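Local coordinates for protein putative sugar isomerase (Parabacteroides distasonis, PDB 3LMZ) that probably acts as a sugar isomerase of the xylose isomerase-like TIM-barrel family, at residues E61-F66 against A98-V103; K86-I91 against L115-K120; A130-G135 against D187-D192; D146-T151 against H182-D187; D173-L178 against I216-E221. All blocks are in the same frame, centred on the assembly; numbering follows the deposited sequence.

Contact 1: E61-F66 against A98-V103; sequences EQIRAF and AKRVGV
The I63 side chain lays its CD1 methyl over one face of the R100 guanidinium. CD1 sits 3.5 Å above that plane, toward the rim of the group, and lies 3.7 Å from R100 NH2. The two side chains cross at about a right angle. R100 comes into place by a bend: chi3 is 66°, so the charged end folds back over the methyl instead of running straight on. Its polar end is held at the start of helix 60-72, by D60 and by S58 just before it. R100 NH2 makes a salt bridge with D60 OD1 and also bonds to S58 O. The charge therefore ties the end of one helix to the start of the other, and I63 supplies a greasy cover. These are neighbouring helices on the outside of the TIM barrel, with strand 76-85 between them in sequence. The other branch of I63 meets backbone. CG2 stands anti to the backbone N of I63 and lies 3.7 Å from R100 O and 4.0 Å from V101 CA. The CD1 methyl also reaches the V101 side chain, with CG2 of that valine 4.2 Å away. V101 packs further inward on I49 of strand 46-49 and on L54. Just beyond it the helix stops in a Schellman motif. G102 takes positive phi, V103 N bonds to A98 O at 3.2 Å, and the bond from G102 N to K99 O is weak.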
# COMPACT_ATOMS: atom_id res chain seq x y z
N GLU A 61 -27.80 11.08 -22.07
CA GLU A 61 -27.98 9.67 -21.69
C GLU A 61 -26.63 9.05 -21.32
O GLU A 61 -26.51 8.32 -20.32
CB GLU A 61 -28.67 8.89 -22.83
CG GLU A 61 -28.88 7.45 -22.47
CD GLU A 61 -29.81 6.72 -23.40
OE1 GLU A 61 -30.93 7.19 -23.61
OE2 GLU A 61 -29.42 5.62 -23.91
N GLN A 62 -25.59 9.32 -22.12
CA GLN A 62 -24.24 8.84 -21.76
C GLN A 62 -23.74 9.36 -20.41
O GLN A 62 -23.09 8.63 -19.68
CB GLN A 62 -23.24 9.16 -22.87
CG GLN A 62 -23.43 8.31 -24.13
CD GLN A 62 -22.44 8.75 -25.22
OE1 GLN A 62 -22.24 9.95 -25.45
NE2 GLN A 62 -21.90 7.78 -25.94
N ILE A 63 -24.04 10.62 -20.11
CA ILE A 63 -23.70 11.20 -18.79
C ILE A 63 -24.43 10.50 -17.66
O ILE A 63 -23.82 10.14 -16.66
CB ILE A 63 -23.87 12.75 -18.78
CG1 ILE A 63 -22.85 13.33 -19.77
CG2 ILE A 63 -23.68 13.33 -17.40
CD1 ILE A 63 -23.08 14.79 -20.05
N ARG A 64 -25.73 10.27 -17.83
CA ARG A 64 -26.50 9.51 -16.85
C ARG A 64 -25.86 8.13 -16.63
O ARG A 64 -25.66 7.69 -15.50
CB ARG A 64 -27.97 9.29 -17.28
CG ARG A 64 -28.86 10.51 -17.27
CD ARG A 64 -30.37 10.11 -17.24
NE ARG A 64 -30.79 9.38 -18.45
CZ ARG A 64 -31.05 9.93 -19.64
NH1 ARG A 64 -30.93 11.22 -19.82
NH2 ARG A 64 -31.46 9.16 -20.66
N ALA A 65 -25.52 7.45 -17.73
CA ALA A 65 -24.95 6.09 -17.68
C ALA A 65 -23.62 6.13 -16.92
O ALA A 65 -23.28 5.23 -16.14
CB ALA A 65 -24.78 5.49 -19.08
N PHE A 66 -22.84 7.18 -17.12
CA PHE A 66 -21.57 7.36 -16.43
C PHE A 66 -21.78 7.50 -14.94
O PHE A 66 -21.20 6.75 -14.16
CB PHE A 66 -20.87 8.61 -16.97
CG PHE A 66 -19.64 9.03 -16.18
CD1 PHE A 66 -18.39 8.51 -16.44
CD2 PHE A 66 -19.81 9.90 -15.10
CE1 PHE A 66 -17.30 8.94 -15.67
CE2 PHE A 66 -18.74 10.28 -14.35
CZ PHE A 66 -17.55 9.81 -14.62
N ALA A 98 -18.92 20.89 -17.59
CA ALA A 98 -19.01 20.73 -16.15
C ALA A 98 -20.46 20.80 -15.62
O ALA A 98 -20.88 20.05 -14.78
CB ALA A 98 -18.14 21.71 -15.44
N LYS A 99 -21.20 21.76 -16.17
CA LYS A 99 -22.58 21.93 -15.73
C LYS A 99 -23.41 20.70 -16.09
O LYS A 99 -24.24 20.23 -15.29
CB LYS A 99 -23.18 23.19 -16.37
CG LYS A 99 -24.64 23.48 -15.99
CD LYS A 99 -25.10 24.87 -16.41
CE LYS A 99 -26.55 25.12 -16.02
NZ LYS A 99 -27.00 26.49 -16.41
N ARG A 100 -23.21 20.21 -17.31
CA ARG A 100 -23.95 19.03 -17.78
C ARG A 100 -23.63 17.77 -16.95
O ARG A 100 -24.46 16.91 -16.76
CB ARG A 100 -23.65 18.76 -19.24
CG ARG A 100 -24.22 19.81 -20.19
CD ARG A 100 -23.95 19.57 -21.69
NE ARG A 100 -24.62 18.38 -22.15
CZ ARG A 100 -24.04 17.28 -22.65
NH1 ARG A 100 -22.72 17.24 -22.90
NH2 ARG A 100 -24.82 16.26 -22.96
N VAL A 101 -22.39 17.67 -16.49
CA VAL A 101 -21.88 16.51 -15.73
C VAL A 101 -22.27 16.68 -14.26
O VAL A 101 -22.23 15.72 -13.51
CB VAL A 101 -20.33 16.36 -15.92
CG1 VAL A 101 -19.73 15.28 -15.04
CG2 VAL A 101 -20.04 16.00 -17.37
N GLY A 102 -22.68 17.89 -13.83
CA GLY A 102 -23.15 18.13 -12.47
C GLY A 102 -22.07 18.36 -11.44
O GLY A 102 -22.27 18.06 -10.27
N VAL A 103 -20.87 18.81 -11.85
CA VAL A 103 -19.81 19.18 -10.92
C VAL A 103 -19.69 20.72 -10.80
O VAL A 103 -20.26 21.46 -11.63
CB VAL A 103 -18.45 18.58 -11.29
CG1 VAL A 103 -18.55 17.05 -11.28
CG2 VAL A 103 -17.94 19.12 -12.60

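Contact 2: K86-I91 against L115-K120; sequences KSEEEI and LPYVDK
E88 and Y117 bring their CA atoms to 7.0 Å, and those of I91 and V118 come to 7.2 Å. S87 is the N-cap of the first helix, its OG accepting from E90 N. The E88 chain lies across the Y117 ring. Its CG makes a CH-pi contact 3.7 Å from the ring centroid, only 5° off the normal. Beyond CG the chain is extended, and its carboxylate stacks on the ring with the planes 6° apart. Helices 88-101 and 115-125 are successive outer helices of the TIM barrel, with strand 105-110 between them in sequence. I91 meets the ring at its edge: I91 CD1 is 3.8 Å from Y117 CD2. The same methyl is 4.1 Å from V118 CG2, deeper in the interface. The hydroxyl of Y117 is hydrogen-bonded to D92 OD1. A serine in place of Y117 would probably leave E88 without the flat surface under its chain and D92 without this hydroxyl partner. V118 also touches P110, Y129 and I158.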
# COMPACT_ATOMS: atom_id res chain seq x y z
N LYS A 86 -7.07 26.60 -24.65
CA LYS A 86 -6.23 27.56 -25.39
C LYS A 86 -7.06 28.61 -26.17
O LYS A 86 -6.50 29.39 -26.93
CB LYS A 86 -5.29 26.84 -26.33
CG LYS A 86 -5.99 26.11 -27.48
CD LYS A 86 -4.93 25.43 -28.42
CE LYS A 86 -5.55 24.42 -29.40
NZ LYS A 86 -6.28 23.30 -28.76
N SER A 87 -8.37 28.60 -26.00
CA SER A 87 -9.23 29.60 -26.63
C SER A 87 -10.48 29.80 -25.80
O SER A 87 -10.85 28.92 -24.99
CB SER A 87 -9.61 29.07 -28.01
OG SER A 87 -10.56 28.03 -27.89
N GLU A 88 -11.16 30.91 -26.05
CA GLU A 88 -12.39 31.20 -25.32
C GLU A 88 -13.42 30.10 -25.60
O GLU A 88 -14.20 29.74 -24.72
CB GLU A 88 -12.98 32.55 -25.78
CG GLU A 88 -12.19 33.70 -25.30
CD GLU A 88 -12.86 35.05 -25.59
OE1 GLU A 88 -13.96 35.10 -26.18
OE2 GLU A 88 -12.26 36.05 -25.18
N GLU A 89 -13.47 29.61 -26.85
CA GLU A 89 -14.42 28.54 -27.19
C GLU A 89 -14.16 27.27 -26.33
O GLU A 89 -15.11 26.63 -25.86
CB GLU A 89 -14.34 28.16 -28.68
CG GLU A 89 -15.41 27.15 -29.11
CD GLU A 89 -14.91 26.15 -30.15
OE1 GLU A 89 -14.92 26.49 -31.36
OE2 GLU A 89 -14.51 25.03 -29.74
N GLU A 90 -12.90 26.90 -26.14
CA GLU A 90 -12.62 25.73 -25.31
C GLU A 90 -13.09 25.96 -23.88
O GLU A 90 -13.51 25.02 -23.22
CB GLU A 90 -11.11 25.39 -25.38
CG GLU A 90 -10.74 24.78 -26.74
CD GLU A 90 -9.26 24.39 -26.85
OE1 GLU A 90 -8.51 24.44 -25.85
OE2 GLU A 90 -8.85 23.96 -27.98
N ILE A 91 -12.91 27.18 -23.39
CA ILE A 91 -13.34 27.52 -22.05
C ILE A 91 -14.87 27.39 -21.99
O ILE A 91 -15.45 26.85 -21.05
CB ILE A 91 -12.84 28.86 -21.60
CG1 ILE A 91 -11.31 28.86 -21.61
CG2 ILE A 91 -13.41 29.20 -20.17
CD1 ILE A 91 -10.70 30.23 -21.39
N LEU A 115 -6.90 34.00 -18.56
CA LEU A 115 -7.34 34.11 -17.18
C LEU A 115 -8.49 35.09 -16.95
O LEU A 115 -9.44 34.80 -16.20
CB LEU A 115 -6.15 34.40 -16.28
CG LEU A 115 -5.24 33.17 -16.06
CD1 LEU A 115 -3.94 33.61 -15.42
CD2 LEU A 115 -5.88 32.07 -15.28
N PRO A 116 -8.48 36.26 -17.62
CA PRO A 116 -9.67 37.13 -17.49
C PRO A 116 -10.98 36.47 -17.94
O PRO A 116 -12.06 36.65 -17.35
CB PRO A 116 -9.32 38.32 -18.38
CG PRO A 116 -7.80 38.34 -18.38
CD PRO A 116 -7.37 36.90 -18.37
N TYR A 117 -10.92 35.65 -19.00
CA TYR A 117 -12.10 34.94 -19.44
C TYR A 117 -12.53 33.85 -18.45
O TYR A 117 -13.72 33.66 -18.20
CB TYR A 117 -11.86 34.37 -20.85
CG TYR A 117 -13.15 34.01 -21.56
CD1 TYR A 117 -13.95 34.99 -22.09
CD2 TYR A 117 -13.54 32.70 -21.74
CE1 TYR A 117 -15.13 34.72 -22.75
CE2 TYR A 117 -14.74 32.38 -22.39
CZ TYR A 117 -15.51 33.41 -22.93
OH TYR A 117 -16.73 33.15 -23.57
N VAL A 118 -11.58 33.13 -17.89
CA VAL A 118 -11.90 32.20 -16.80
C VAL A 118 -12.61 32.91 -15.64
O VAL A 118 -13.61 32.43 -15.12
CB VAL A 118 -10.64 31.49 -16.28
CG1 VAL A 118 -11.00 30.59 -15.04
CG2 VAL A 118 -10.03 30.61 -17.39
N ASP A 119 -12.13 34.10 -15.31
CA ASP A 119 -12.77 34.97 -14.30
C ASP A 119 -14.23 35.24 -14.62
O ASP A 119 -15.15 35.05 -13.79
CB ASP A 119 -11.96 36.24 -14.11
CG ASP A 119 -12.45 37.09 -12.97
OD1 ASP A 119 -13.57 37.67 -13.12
OD2 ASP A 119 -11.70 37.28 -12.01
N LYS A 120 -14.50 35.66 -15.86
CA LYS A 120 -15.86 35.88 -16.35
C LYS A 120 -16.71 34.61 -16.19
O LYS A 120 -17.87 34.65 -15.72
CB LYS A 120 -15.83 36.28 -17.85
CG LYS A 120 -17.13 36.68 -18.43
CD LYS A 120 -17.04 36.88 -19.96
CE LYS A 120 -17.16 38.26 -20.36
NZ LYS A 120 -17.13 38.36 -21.86

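Contact 3: A130-G135 against D187-D192; sequences AIHLHG and DMHIKD
A130 starts the contact, with its CB 4.1 Å from D187 CB. D187 turns its OD1 to the hydroxyl of Y78. Two residues on, H132 meets H189. H132 CG is anti to its own backbone N (chi1 -169°), which swings the imidazole toward strand 185-193. The ring centroids are 4.4 Å apart and the planes are inclined at 59°. H189 CE1 lies over one face of the H132 ring, 3.8 Å above it. The nitrogens H132 NE2 and H189 ND1 are 3.3 Å apart. H132 NE2 is hydrogen-bonded to D163 OD2, and its ND1 to a bound citrate, which H134 NE2 also holds. A leucine in place of H132 would probably leave D163 and the citrate each short of a hydrogen-bonding partner and H189 without the ring it leans on. Strand 158-163 runs between the two strands. K191 brings its amine to D163, E231 and E233. Such a cluster at the C-terminal ends of the strands is where TIM-barrel enzymes carry their active sites, and the citrate, probably from the crystallisation liquor, may mark this pocket.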
# COMPACT_ATOMS: atom_id res chain seq x y z
N ALA A 130 -9.46 25.16 -10.68
CA ALA A 130 -8.17 24.81 -10.09
C ALA A 130 -7.16 24.59 -11.21
O ALA A 130 -7.31 23.65 -11.96
CB ALA A 130 -8.29 23.54 -9.23
N ILE A 131 -6.17 25.46 -11.31
CA ILE A 131 -5.13 25.40 -12.36
C ILE A 131 -4.08 24.33 -11.95
O ILE A 131 -3.48 24.40 -10.86
CB ILE A 131 -4.43 26.76 -12.57
CG1 ILE A 131 -5.43 27.81 -13.06
CG2 ILE A 131 -3.25 26.58 -13.55
CD1 ILE A 131 -5.00 29.22 -12.93
N HIS A 132 -3.84 23.36 -12.85
CA HIS A 132 -2.85 22.29 -12.56
C HIS A 132 -1.43 22.76 -12.86
O HIS A 132 -1.05 22.83 -14.02
CB HIS A 132 -3.16 20.98 -13.32
CG HIS A 132 -2.33 19.84 -12.84
ND1 HIS A 132 -1.98 18.76 -13.62
CD2 HIS A 132 -1.74 19.62 -11.63
CE1 HIS A 132 -1.22 17.93 -12.91
NE2 HIS A 132 -1.05 18.43 -11.70
N LEU A 133 -0.66 22.95 -11.80
CA LEU A 133 0.76 23.33 -11.94
C LEU A 133 1.55 22.12 -12.38
O LEU A 133 1.19 21.00 -12.09
CB LEU A 133 1.27 23.96 -10.65
CG LEU A 133 1.42 23.04 -9.44
CD1 LEU A 133 2.82 22.36 -9.39
CD2 LEU A 133 1.13 23.72 -8.06
N HIS A 134 2.66 22.37 -13.10
CA HIS A 134 3.28 21.37 -13.96
C HIS A 134 4.75 21.11 -13.80
O HIS A 134 5.26 20.20 -14.46
CB HIS A 134 3.01 21.71 -15.42
CG HIS A 134 1.63 21.35 -15.85
ND1 HIS A 134 0.87 22.16 -16.66
CD2 HIS A 134 0.88 20.24 -15.60
CE1 HIS A 134 -0.31 21.58 -16.86
NE2 HIS A 134 -0.32 20.41 -16.25
N GLY A 135 5.41 21.82 -12.90
CA GLY A 135 6.82 21.59 -12.61
C GLY A 135 7.78 22.17 -13.61
O GLY A 135 7.41 22.91 -14.53
N ASP A 187 -7.89 21.85 -5.17
CA ASP A 187 -7.70 20.43 -5.47
C ASP A 187 -6.23 20.12 -5.24
O ASP A 187 -5.39 21.02 -5.12
CB ASP A 187 -8.09 20.13 -6.92
CG ASP A 187 -8.17 18.65 -7.26
OD1 ASP A 187 -8.96 17.97 -6.60
OD2 ASP A 187 -7.58 18.28 -8.26
N MSE A 188 -5.90 18.83 -5.16
CA MSE A 188 -4.53 18.46 -4.92
C MSE A 188 -4.29 17.13 -5.64
O MSE A 188 -5.12 16.23 -5.54
CB MSE A 188 -4.27 18.23 -3.44
CG MSE A 188 -2.81 18.14 -3.06
SE MSE A 188 -2.58 17.81 -1.14
CE MSE A 188 -3.57 19.51 -0.63
N HIS A 189 -3.13 17.04 -6.30
CA HIS A 189 -2.60 15.75 -6.77
C HIS A 189 -1.51 15.35 -5.80
O HIS A 189 -0.46 16.04 -5.67
CB HIS A 189 -2.08 15.87 -8.22
CG HIS A 189 -3.18 16.01 -9.23
ND1 HIS A 189 -2.95 16.03 -10.59
CD2 HIS A 189 -4.52 16.06 -9.07
CE1 HIS A 189 -4.12 16.12 -11.22
NE2 HIS A 189 -5.09 16.14 -10.32
N ILE A 190 -1.69 14.16 -5.22
CA ILE A 190 -0.68 13.50 -4.39
C ILE A 190 0.08 12.53 -5.27
O ILE A 190 -0.50 11.93 -6.19
CB ILE A 190 -1.27 12.83 -3.12
CG1 ILE A 190 -2.39 11.86 -3.45
CG2 ILE A 190 -1.79 13.93 -2.15
CD1 ILE A 190 -2.74 10.97 -2.29
N LYS A 191 1.38 12.46 -5.03
CA LYS A 191 2.32 11.61 -5.77
C LYS A 191 3.65 11.81 -5.04
O LYS A 191 3.78 12.72 -4.19
CB LYS A 191 2.46 12.04 -7.25
CG LYS A 191 2.83 13.52 -7.42
CD LYS A 191 2.91 13.96 -8.88
CE LYS A 191 1.56 13.93 -9.56
NZ LYS A 191 1.65 14.64 -10.93
N ASP A 192 4.58 10.91 -5.34
CA ASP A 192 5.90 11.03 -4.80
C ASP A 192 6.96 11.11 -5.90
O ASP A 192 6.73 10.65 -7.01
CB ASP A 192 6.20 9.86 -3.86
CG ASP A 192 7.12 10.22 -2.67
OD1 ASP A 192 7.79 11.30 -2.70
OD2 ASP A 192 7.23 9.32 -1.72

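Contact 4: D146-T151 against H182-D187; sequences DVWVHT and HTRVFD
R184 NH1 is gripped by two backbone carbonyls, I158 O and D155 O, while R184 NH2 bonds to L154 O. These bonds fix the guanidinium and satisfy a buried charge without a carboxylate among them. The carbonyl oxygen of T151 sits over the centre of the guanidinium, 3.0 Å above its plane. T151 O is 3.1 Å from R184 CZ. The N-H groups point in the guanidinium plane and not up at this oxygen, so the attraction is probably electrostatic. The R184 chain is extended from CG to NE and slides past T151, with R184 CD 3.7 Å from T151 OG1. That hydroxyl bonds back into its own helix, to V147 O at 2.9 Å. The contact joins helix 144-151 to the lead-in of strand 185-193 at the N-terminal end of the TIM barrel, where strand 158-163 lies next to strand 185-193 in the sheet. W148 meets the same arginine chain, with CZ3 at the edge of the guanidinium. This CZ3 comes to 3.6 Å from R184 CD, and the indole and guanidinium planes stand 77° apart. T183 OG1 approaches the rim of the indole in its plane, 3.6 Å from W148 CH2. The indole is also stacked with Y181.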
# COMPACT_ATOMS: atom_id res chain seq x y z
N ASP A 146 3.70 30.56 -8.92
CA ASP A 146 3.30 31.13 -10.21
C ASP A 146 1.78 31.17 -10.37
O ASP A 146 1.25 32.15 -10.88
CB ASP A 146 3.89 30.35 -11.37
CG ASP A 146 3.64 31.03 -12.69
OD1 ASP A 146 4.26 32.11 -12.91
OD2 ASP A 146 2.81 30.56 -13.50
N VAL A 147 1.08 30.17 -9.89
CA VAL A 147 -0.37 30.19 -9.97
C VAL A 147 -0.91 31.24 -9.05
O VAL A 147 -1.78 32.02 -9.48
CB VAL A 147 -1.01 28.83 -9.64
CG1 VAL A 147 -2.55 28.95 -9.68
CG2 VAL A 147 -0.55 27.78 -10.62
N TRP A 148 -0.33 31.36 -7.86
CA TRP A 148 -0.71 32.38 -6.92
C TRP A 148 -0.59 33.77 -7.51
O TRP A 148 -1.54 34.55 -7.46
CB TRP A 148 0.10 32.28 -5.64
CG TRP A 148 -0.25 33.29 -4.57
CD1 TRP A 148 0.43 34.46 -4.25
CD2 TRP A 148 -1.37 33.23 -3.69
NE1 TRP A 148 -0.21 35.09 -3.19
CE2 TRP A 148 -1.31 34.36 -2.83
CE3 TRP A 148 -2.40 32.30 -3.50
CZ2 TRP A 148 -2.24 34.57 -1.79
CZ3 TRP A 148 -3.30 32.50 -2.47
CH2 TRP A 148 -3.23 33.62 -1.64
N VAL A 149 0.58 34.08 -8.07
CA VAL A 149 0.83 35.43 -8.58
C VAL A 149 -0.14 35.78 -9.71
O VAL A 149 -0.55 36.94 -9.86
CB VAL A 149 2.33 35.61 -9.03
CG1 VAL A 149 3.27 35.15 -7.93
CG2 VAL A 149 2.60 34.87 -10.33
N HIS A 150 -0.53 34.78 -10.51
CA HIS A 150 -1.47 35.00 -11.65
C HIS A 150 -2.94 35.01 -11.26
O HIS A 150 -3.79 35.41 -12.06
CB HIS A 150 -1.21 33.97 -12.74
CG HIS A 150 0.01 34.27 -13.55
ND1 HIS A 150 1.27 33.81 -13.22
CD2 HIS A 150 0.17 35.06 -14.63
CE1 HIS A 150 2.14 34.28 -14.09
NE2 HIS A 150 1.50 35.03 -14.97
N THR A 151 -3.27 34.57 -10.04
CA THR A 151 -4.64 34.49 -9.60
C THR A 151 -5.04 35.35 -8.37
O THR A 151 -6.24 35.54 -8.13
CB THR A 151 -5.07 33.06 -9.31
OG1 THR A 151 -4.30 32.51 -8.24
CG2 THR A 151 -4.94 32.18 -10.56
N HIS A 182 -3.24 28.32 0.82
CA HIS A 182 -4.46 27.52 1.07
C HIS A 182 -5.79 28.13 0.68
O HIS A 182 -6.68 27.40 0.23
CB HIS A 182 -4.53 27.01 2.54
CG HIS A 182 -4.80 28.07 3.54
ND1 HIS A 182 -3.82 28.86 4.10
CD2 HIS A 182 -5.98 28.50 4.07
CE1 HIS A 182 -4.38 29.74 4.91
NE2 HIS A 182 -5.69 29.54 4.90
N THR A 183 -5.90 29.46 0.76
CA THR A 183 -7.16 30.10 0.39
C THR A 183 -7.52 29.92 -1.11
O THR A 183 -8.70 30.07 -1.51
CB THR A 183 -7.15 31.59 0.74
OG1 THR A 183 -6.02 32.24 0.13
CG2 THR A 183 -7.05 31.77 2.29
N ARG A 184 -6.52 29.59 -1.92
CA ARG A 184 -6.74 29.28 -3.33
C ARG A 184 -6.27 27.86 -3.72
O ARG A 184 -5.92 27.67 -4.85
CB ARG A 184 -6.04 30.33 -4.20
CG ARG A 184 -6.71 31.69 -4.07
CD ARG A 184 -5.99 32.71 -4.90
NE ARG A 184 -6.58 34.05 -4.81
CZ ARG A 184 -7.59 34.52 -5.55
NH1 ARG A 184 -8.21 33.77 -6.44
NH2 ARG A 184 -8.01 35.78 -5.39
N VAL A 185 -6.19 26.90 -2.78
CA VAL A 185 -5.93 25.51 -3.16
C VAL A 185 -7.28 24.77 -3.16
O VAL A 185 -7.90 24.55 -2.10
CB VAL A 185 -4.94 24.81 -2.20
CG1 VAL A 185 -4.77 23.32 -2.53
CG2 VAL A 185 -3.56 25.55 -2.21
N PHE A 186 -7.74 24.40 -4.36
CA PHE A 186 -9.08 23.83 -4.51
C PHE A 186 -9.07 22.36 -4.84
O PHE A 186 -10.11 21.71 -4.86
CB PHE A 186 -9.92 24.67 -5.50
CG PHE A 186 -10.11 26.10 -5.05
CD1 PHE A 186 -10.45 26.40 -3.72
CD2 PHE A 186 -9.89 27.16 -5.92
CE1 PHE A 186 -10.61 27.71 -3.30
CE2 PHE A 186 -10.02 28.44 -5.48
CZ PHE A 186 -10.38 28.71 -4.18
N ASP A 187 -7.89 21.85 -5.17
CA ASP A 187 -7.70 20.43 -5.47
C ASP A 187 -6.23 20.12 -5.24
O ASP A 187 -5.39 21.02 -5.12
CB ASP A 187 -8.09 20.13 -6.92
CG ASP A 187 -8.17 18.65 -7.26
OD1 ASP A 187 -8.96 17.97 -6.60
OD2 ASP A 187 -7.58 18.28 -8.26

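Contact 5: D173-L178 against I216-E221; sequences DPVADL and IRMMRE
M218 and L178 carry this contact, with V175 beside them. They join two outer helices of the TIM barrel, 174-181 and 212-221. The short axes here run parallel, 1° apart, at 9.7 Å. M218, deposited as selenomethionine, slides past L178 in the opposite direction. Its CG lies 3.7 Å from L178 CD2. The L178 CD2 methyl also touches M219 CG at 3.7 Å, so one branch of the leucine fits against two neighbouring residues of the other helix. L178 CG stands anti to the backbone N (chi1 175°), which carries CD2 across to that helix. V175 crosses M218 obliquely, with V175 CG1 3.8 Å from M218 CB. The side chains that meet are all apolar. The first helix is capped by D173, whose OD1 accepts from A176 N at 3.1 Å. D173 also packs on K8 of the second subunit. M218 is bent at chi2 and chi3, and the folded chain brings its terminal CE back to within 4.1 Å of V175 CG1.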
# COMPACT_ATOMS: atom_id res chain seq x y z
N ASP A 173 8.78 23.89 -1.57
CA ASP A 173 8.28 23.09 -0.44
C ASP A 173 6.74 23.06 -0.55
O ASP A 173 6.08 24.08 -0.36
CB ASP A 173 8.71 23.78 0.86
CG ASP A 173 8.23 23.08 2.10
OD1 ASP A 173 7.31 22.26 2.07
OD2 ASP A 173 8.82 23.34 3.14
N PRO A 174 6.17 21.90 -0.90
CA PRO A 174 4.71 21.93 -1.12
C PRO A 174 3.91 22.15 0.17
O PRO A 174 2.78 22.61 0.13
CB PRO A 174 4.42 20.55 -1.69
CG PRO A 174 5.52 19.69 -1.20
CD PRO A 174 6.74 20.56 -1.11
N VAL A 175 4.48 21.77 1.32
CA VAL A 175 3.82 21.99 2.59
C VAL A 175 3.82 23.49 2.92
O VAL A 175 2.80 24.01 3.31
CB VAL A 175 4.50 21.12 3.71
CG1 VAL A 175 3.84 21.39 5.05
CG2 VAL A 175 4.48 19.60 3.32
N ALA A 176 4.96 24.18 2.72
CA ALA A 176 5.01 25.64 2.96
C ALA A 176 4.16 26.38 1.93
O ALA A 176 3.50 27.39 2.25
CB ALA A 176 6.46 26.18 2.98
N ASP A 177 4.10 25.87 0.69
CA ASP A 177 3.22 26.49 -0.32
C ASP A 177 1.73 26.35 0.09
O ASP A 177 0.93 27.27 -0.04
CB ASP A 177 3.49 25.93 -1.71
CG ASP A 177 4.77 26.47 -2.31
OD1 ASP A 177 5.40 27.38 -1.72
OD2 ASP A 177 5.18 25.94 -3.34
N LEU A 178 1.36 25.16 0.58
CA LEU A 178 -0.01 24.96 1.09
C LEU A 178 -0.34 25.95 2.23
O LEU A 178 -1.43 26.56 2.22
CB LEU A 178 -0.24 23.50 1.53
CG LEU A 178 -1.61 23.23 2.18
CD1 LEU A 178 -2.82 23.46 1.21
CD2 LEU A 178 -1.60 21.78 2.72
N ILE A 216 -0.03 16.08 5.73
CA ILE A 216 -1.25 15.74 6.46
C ILE A 216 -1.50 16.68 7.65
O ILE A 216 -2.60 17.19 7.84
CB ILE A 216 -1.17 14.32 6.95
CG1 ILE A 216 -1.33 13.38 5.75
CG2 ILE A 216 -2.15 14.04 8.12
CD1 ILE A 216 -2.68 13.20 5.28
N ARG A 217 -0.45 16.99 8.42
CA ARG A 217 -0.61 17.91 9.51
C ARG A 217 -1.01 19.29 9.01
O ARG A 217 -1.82 19.98 9.63
CB ARG A 217 0.68 18.01 10.34
CG ARG A 217 0.97 16.82 11.20
CD ARG A 217 2.22 17.05 12.06
NE ARG A 217 2.81 15.76 12.35
CZ ARG A 217 3.90 15.26 11.76
NH1 ARG A 217 4.63 15.97 10.88
NH2 ARG A 217 4.30 14.05 12.12
N MSE A 218 -0.42 19.72 7.89
CA MSE A 218 -0.73 21.03 7.35
C MSE A 218 -2.15 21.13 6.82
O MSE A 218 -2.81 22.19 6.93
CB MSE A 218 0.28 21.46 6.26
CG MSE A 218 0.10 22.90 5.82
SE MSE A 218 0.19 24.22 7.22
CE MSE A 218 2.05 24.01 7.72
N MSE A 219 -2.64 20.05 6.25
CA MSE A 219 -4.02 20.06 5.76
C MSE A 219 -5.01 20.20 6.89
O MSE A 219 -6.05 20.84 6.74
CB MSE A 219 -4.35 18.84 4.88
CG MSE A 219 -3.60 18.82 3.54
SE MSE A 219 -4.13 17.40 2.34
CE MSE A 219 -3.24 15.99 3.31
N ARG A 220 -4.68 19.57 8.01
CA ARG A 220 -5.47 19.76 9.23
C ARG A 220 -5.36 21.21 9.71
O ARG A 220 -6.36 21.85 10.03
CB ARG A 220 -5.02 18.81 10.32
CG ARG A 220 -5.30 17.36 10.07
CD ARG A 220 -4.62 16.49 11.10
NE ARG A 220 -4.68 15.08 10.70
CZ ARG A 220 -3.93 14.15 11.24
NH1 ARG A 220 -3.09 14.50 12.21
NH2 ARG A 220 -4.02 12.89 10.81
N GLU A 221 -4.15 21.76 9.70
CA GLU A 221 -3.92 23.11 10.21
C GLU A 221 -4.68 24.17 9.40
O GLU A 221 -5.20 25.14 10.01
CB GLU A 221 -2.41 23.40 10.29
CG GLU A 221 -2.05 24.84 10.52
CD GLU A 221 -0.54 25.10 10.56
OE1 GLU A 221 0.22 24.19 10.95
OE2 GLU A 221 -0.13 26.23 10.18

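In the fold
Contact 3 lies deepest, its centre about 6 Å from the centre of the chain, and holds the citrate that may mark the active site. Contact 4 is its neighbour: centres are 11 Å apart, D187 is shared, and I131 CD1 packs on T151 CG2 at 3.8 Å. The centre of contact 5 is about 14 Å from those of contacts 3 and 4; it touches contact 3 through M188 and M219, and contact 4 through L178 and V185. Contact 2 reaches contact 3 by L115 on I131. Contacts 1 and 2 both use helix 88-101 but do not touch; their centres are 22 Å apart. Contacts 1 and 5 lie on opposite sides of the chain's centre, 33 Å between centres.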